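Alpha-/beta-galactoside alpha-2,3-sialyltransferase (Photobacterium phosphoreum, PDB 2ZWI) probably transfers sialic acid from a CMP-activated donor to galactosides through an alpha-2,3 linkage, and binds cytidine monophosphate and a zinc ion. Local coordinates at residues E44-L47 / E48-N51; Q143-N147 / G148-F152; E347-A350 / L351-V354. One frame throughout, in Å; residues are numbered along the deposited sequence.

Contact 1: E44-L47 / E48-N51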
# COMPACT_ATOMS: atom_id res chain seq x y z
N GLU A 44 -3.45 16.51 -19.39
CA GLU A 44 -3.79 17.85 -18.93
C GLU A 44 -5.27 18.07 -18.66
O GLU A 44 -5.63 18.83 -17.76
CB GLU A 44 -3.24 18.91 -19.87
CG GLU A 44 -1.74 19.07 -19.73
CD GLU A 44 -1.33 19.58 -18.36
OE1 GLU A 44 -1.96 20.54 -17.86
OE2 GLU A 44 -0.37 19.01 -17.79
N THR A 45 -6.11 17.42 -19.44
CA THR A 45 -7.56 17.42 -19.23
C THR A 45 -7.91 16.79 -17.88
O THR A 45 -8.69 17.36 -17.11
CB THR A 45 -8.28 16.68 -20.38
OG1 THR A 45 -7.79 17.17 -21.62
CG2 THR A 45 -9.78 16.89 -20.31
N LEU A 46 -7.30 15.64 -17.60
CA LEU A 46 -7.42 14.98 -16.30
C LEU A 46 -6.97 15.93 -15.19
O LEU A 46 -7.70 16.17 -14.24
CB LEU A 46 -6.61 13.67 -16.27
CG LEU A 46 -6.60 12.77 -15.03
CD1 LEU A 46 -7.97 12.14 -14.78
CD2 LEU A 46 -5.55 11.70 -15.19
N LEU A 47 -5.77 16.49 -15.33
CA LEU A 47 -5.21 17.38 -14.31
C LEU A 47 -6.09 18.62 -14.08
O LEU A 47 -6.33 19.01 -12.94
CB LEU A 47 -3.75 17.76 -14.61
CG LEU A 47 -2.69 16.66 -14.41
CD1 LEU A 47 -1.32 17.04 -14.98
CD2 LEU A 47 -2.56 16.23 -12.92
N GLU A 48 -6.61 19.19 -15.16
CA GLU A 48 -7.50 20.35 -15.05
C GLU A 48 -8.82 20.03 -14.35
O GLU A 48 -9.38 20.88 -13.64
CB GLU A 48 -7.73 21.01 -16.42
CG GLU A 48 -6.60 21.96 -16.83
CD GLU A 48 -6.63 22.33 -18.32
OE1 GLU A 48 -5.55 22.75 -18.83
OE2 GLU A 48 -7.69 22.19 -18.97
N SER A 49 -9.32 18.81 -14.53
CA SER A 49 -10.55 18.36 -13.87
C SER A 49 -10.39 18.20 -12.35
O SER A 49 -11.39 18.24 -11.62
CB SER A 49 -11.08 17.07 -14.50
OG SER A 49 -10.28 15.95 -14.17
N ILE A 50 -9.16 18.05 -11.86
CA ILE A 50 -8.91 18.00 -10.41
C ILE A 50 -8.20 19.25 -9.86
O ILE A 50 -7.91 19.35 -8.66
CB ILE A 50 -8.17 16.70 -9.99
CG1 ILE A 50 -6.75 16.65 -10.56
CG2 ILE A 50 -8.99 15.46 -10.39
CD1 ILE A 50 -5.84 15.59 -9.91
N ASN A 51 -7.93 20.22 -10.74
CA ASN A 51 -7.17 21.43 -10.38
C ASN A 51 -5.76 21.07 -9.90
O ASN A 51 -5.26 21.62 -8.91
CB ASN A 51 -7.93 22.26 -9.32
CG ASN A 51 -7.43 23.70 -9.24
OD1 ASN A 51 -6.68 24.16 -10.11
ND2 ASN A 51 -7.85 24.41 -8.20
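Glu48 folds back along its own helix and lays its side chain beside the carbonyl oxygen of Glu44, one turn earlier. From Glu48 CB, 3.3 Å from Glu44 O, the chain passes CG at 3.4 Å and CD at 3.7 Å from that same oxygen. With CG beside the backbone N (chi1 -82°) and the chain extended beyond it, the carboxylate is carried past the carbonyl, and OE1 and OE2 of Glu48 both end 4.1 Å from Glu44 O. Glu48 N donates to Glu44 O at 2.8 Å, the ordinary helical bond. Glu44 bends its own carboxylate toward the same side, and the two OE1 atoms of Glu44 and Glu48 stand 4.3 Å apart.

Ser49 plays a different part. Its OG sits between the backbone N and the carbonyl carbon (chi1 72°), which drops the hydroxyl onto Leu46 O at 2.6 Å. The backbone bonds reaching this carbonyl from Ser49 N and Ile50 N are weak, so the hydroxyl adds a short bond where the helix is running out. Asn51, with positive phi, is the C-prime residue of a Schellman motif, a place asparagine tolerates better than most residues; its ND2 bonds to Asn29 O. On the inner side Leu46 and Ile50 pack against Phe217, joining this helix of the beta-alpha-beta unit 31-54 to helix 208-218, while Ile50 also meets Ile34 of strand 31-36 and so reaches the sheet.

Leucine and isoleucine thus suit the covered side, glutamate and serine the solvent side. Two carboxylates this close should disfavour each other's charge, probably raising the affinity of one or both for a proton, although exposure to water would soften the effect.

Contact 2: Q143-N147 / G148-F152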
# COMPACT_ATOMS: atom_id res chain seq x y z
N GLN A 143 10.73 16.34 15.29
CA GLN A 143 10.96 17.77 15.32
C GLN A 143 12.38 18.13 14.87
O GLN A 143 12.55 19.05 14.08
CB GLN A 143 10.62 18.36 16.69
CG GLN A 143 10.58 19.90 16.72
CD GLN A 143 9.49 20.49 15.83
OE1 GLN A 143 8.30 20.22 16.01
NE2 GLN A 143 9.90 21.31 14.87
N SER A 144 13.38 17.39 15.35
CA SER A 144 14.78 17.59 14.95
C SER A 144 15.01 17.42 13.45
O SER A 144 15.77 18.18 12.85
CB SER A 144 15.73 16.65 15.70
OG SER A 144 15.63 16.82 17.09
N SER A 145 14.36 16.42 12.86
CA SER A 145 14.34 16.22 11.40
C SER A 145 13.72 17.40 10.66
O SER A 145 14.22 17.80 9.61
CB SER A 145 13.58 14.95 11.04
OG SER A 145 14.32 13.81 11.44
N ILE A 146 12.62 17.92 11.20
CA ILE A 146 11.91 19.05 10.59
C ILE A 146 12.72 20.35 10.75
O ILE A 146 12.75 21.19 9.85
CB ILE A 146 10.49 19.21 11.18
CG1 ILE A 146 9.59 18.06 10.70
CG2 ILE A 146 9.90 20.58 10.83
CD1 ILE A 146 8.26 17.94 11.46
N ASN A 147 13.36 20.49 11.91
CA ASN A 147 14.27 21.60 12.18
C ASN A 147 15.53 21.53 11.34
O ASN A 147 16.13 22.56 11.03
CB ASN A 147 14.65 21.64 13.67
CG ASN A 147 13.48 22.02 14.56
OD1 ASN A 147 13.50 21.75 15.76
ND2 ASN A 147 12.46 22.64 13.98
N GLY A 148 15.95 20.31 10.99
CA GLY A 148 17.10 20.09 10.12
C GLY A 148 18.38 19.77 10.87
O GLY A 148 19.48 19.99 10.35
N THR A 149 18.25 19.24 12.08
CA THR A 149 19.41 19.02 12.95
C THR A 149 19.87 17.56 12.98
O THR A 149 20.98 17.25 13.44
CB THR A 149 19.12 19.52 14.37
OG1 THR A 149 17.85 19.03 14.80
CG2 THR A 149 19.11 21.06 14.41
N GLN A 150 19.01 16.68 12.47
CA GLN A 150 19.26 15.24 12.46
C GLN A 150 18.59 14.61 11.22
O GLN A 150 17.57 15.14 10.74
CB GLN A 150 18.70 14.59 13.73
CG GLN A 150 17.16 14.48 13.75
CD GLN A 150 16.63 13.39 14.66
OE1 GLN A 150 17.02 13.29 15.82
NE2 GLN A 150 15.71 12.58 14.13
N PRO A 151 19.14 13.50 10.71
CA PRO A 151 18.44 12.81 9.62
C PRO A 151 17.19 12.09 10.14
O PRO A 151 17.06 11.87 11.35
CB PRO A 151 19.49 11.81 9.12
CG PRO A 151 20.29 11.49 10.34
CD PRO A 151 20.37 12.79 11.11
N PHE A 152 16.28 11.73 9.25
CA PHE A 152 15.05 11.06 9.66
C PHE A 152 15.17 9.54 9.59
O PHE A 152 15.36 8.98 8.51
CB PHE A 152 13.83 11.56 8.87
CG PHE A 152 12.53 10.94 9.32
CD1 PHE A 152 11.87 11.40 10.46
CD2 PHE A 152 11.98 9.87 8.61
CE1 PHE A 152 10.67 10.82 10.88
CE2 PHE A 152 10.79 9.28 9.03
CZ PHE A 152 10.14 9.76 10.17
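Ser144 O is where the backbones of 143-147 and 148-152 meet: it accepts from Gly148 N and, over a longer span of chain, from Thr149 N, both at 2.8 Å. The Thr149 bond is the straighter, with 169° at the hydrogen against 134° for Gly148. Gly148 has positive phi (98°) and is the C-prime residue of a Schellman motif closing helix 128-147; a side chain there would run into the carbonyl of Asn147, hence glycine. The chain then doubles back along the helix before helix 156-159.

Thr149 adds its hydroxyl as a third donor, OG1 lying 3.0 Å from Ser144 O, so threonine serves the helix end with both its N-H and its side chain. Ser144 turns its own hydroxyl to Asp140 O, while its CB is pressed by Gln150 CG at 3.2 Å. Beyond CG the Gln150 chain is extended, carrying NE2 over to Ser145 OG, 3.3 Å away, which lies somewhat out of the amide plane. Ser145 OG also meets the edge of the Phe152 ring, near its plane, 3.6 Å from CD1. Phe152 itself reaches Val90 and Ala86 of helix 86-98.

Contact 3: E347-A350 / L351-V354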
# COMPACT_ATOMS: atom_id res chain seq x y z
N GLU A 347 8.44 -19.38 12.97
CA GLU A 347 8.10 -18.66 14.21
C GLU A 347 8.89 -17.35 14.37
O GLU A 347 8.42 -16.40 15.01
CB GLU A 347 8.30 -19.56 15.43
CG GLU A 347 7.25 -20.68 15.56
CD GLU A 347 7.46 -21.85 14.60
OE1 GLU A 347 8.57 -21.96 14.01
OE2 GLU A 347 6.51 -22.65 14.42
N ASN A 348 10.09 -17.31 13.79
CA ASN A 348 10.96 -16.14 13.87
C ASN A 348 10.81 -15.20 12.69
O ASN A 348 11.42 -14.12 12.65
CB ASN A 348 12.42 -16.59 14.01
CG ASN A 348 12.65 -17.46 15.23
OD1 ASN A 348 13.30 -18.51 15.15
ND2 ASN A 348 12.10 -17.05 16.37
N ASN A 349 10.00 -15.60 11.72
CA ASN A 349 9.76 -14.80 10.53
C ASN A 349 8.61 -13.81 10.80
O ASN A 349 7.46 -14.20 10.97
CB ASN A 349 9.47 -15.70 9.32
CG ASN A 349 9.33 -14.93 8.02
OD1 ASN A 349 8.55 -13.99 7.93
ND2 ASN A 349 10.07 -15.35 7.00
N ALA A 350 8.97 -12.52 10.87
CA ALA A 350 8.04 -11.43 11.17
C ALA A 350 6.91 -11.35 10.15
O ALA A 350 5.75 -11.15 10.52
CB ALA A 350 8.78 -10.10 11.21
N LEU A 351 7.27 -11.46 8.88
CA LEU A 351 6.28 -11.38 7.82
C LEU A 351 5.25 -12.50 7.95
O LEU A 351 4.04 -12.25 7.88
CB LEU A 351 6.94 -11.36 6.43
CG LEU A 351 6.00 -11.23 5.22
CD1 LEU A 351 5.34 -9.83 5.11
CD2 LEU A 351 6.71 -11.62 3.94
N ILE A 352 5.72 -13.72 8.19
CA ILE A 352 4.82 -14.87 8.35
C ILE A 352 3.93 -14.67 9.58
O ILE A 352 2.71 -14.81 9.50
CB ILE A 352 5.60 -16.21 8.48
CG1 ILE A 352 6.27 -16.56 7.14
CG2 ILE A 352 4.68 -17.32 8.98
CD1 ILE A 352 7.10 -17.83 7.14
N GLN A 353 4.55 -14.32 10.71
CA GLN A 353 3.80 -14.17 11.96
C GLN A 353 2.75 -13.04 11.94
O GLN A 353 1.65 -13.23 12.46
CB GLN A 353 4.72 -14.06 13.18
CG GLN A 353 5.55 -15.31 13.48
CD GLN A 353 4.71 -16.57 13.64
OE1 GLN A 353 5.00 -17.59 13.01
NE2 GLN A 353 3.66 -16.50 14.45
N VAL A 354 3.07 -11.89 11.35
CA VAL A 354 2.09 -10.79 11.26
C VAL A 354 0.91 -11.20 10.37
O VAL A 354 -0.23 -10.82 10.63
CB VAL A 354 2.65 -9.47 10.67
CG1 VAL A 354 1.75 -8.29 11.07
CG2 VAL A 354 4.03 -9.20 11.15
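Asn349 caps the start of helix 350-357 through its side chain, a local N-cap contact with Ile352 at the point where the loop after strand 334-340 turns into helix. Asn349 CG lies anti to the backbone N (chi1 -175°), bringing OD1 under the first turn, where it accepts from Ile352 N at 2.9 Å. The bond is nearly straight at the hydrogen (166°), but the donor stands above the amide carbonyl plane, away from the lone pairs. Leu351 CB also touches Asn349 OD1, at 3.4 Å. The other end of the amide is held as well, ND2 bonding to Ser342 OG, so the group is gripped at both oxygen and nitrogen and its rotation is fixed.

The Ile352 side chain crosses that of Asn349 at about a right angle, CG1 resting 3.6 Å from Asn349 CG, and so covers the cap with hydrocarbon. Gln353 N donates to Asn349 O at 2.9 Å, beginning the regular helical series; Gln353 CG lies 3.4 Å from Glu347 O.

On one flank Leu351 and Ile352 pack on Tyr340 of strand 334-340, while Ala350 and Gln353 meet Tyr121 of helix 114-125, which follows a strand of the other parallel sheet. The helix therefore lies where the two halves of this GT-B fold face each other, with the side chain of Leu351 about 7 Å from the bound cytidine monophosphate.

Asparagine suits the cap because the oxygen of its neutral amide, partially negative, satisfies a first-turn N-H lacking the i-4 carbonyl of a regular turn and probably complements the helix dipole.

All three contacts sit at helix ends: contacts 1 and 2 at the closing end, contact 3 at the opening one. In the first two a residue with positive phi completes a Schellman motif and a hydroxyl donates to a late carbonyl; in contact 3 a side-chain oxygen accepts instead. No helix is shared, and each contact is part buried, part exposed. Contacts 1 and 3 lie on opposite sides of the chain's centre, about 44 Å apart between centres. Contact 1 belongs to an edge of the seven-stranded sheet, contact 2 to the helical layer around helix 86-98, and contact 3 alone approaches the nucleotide.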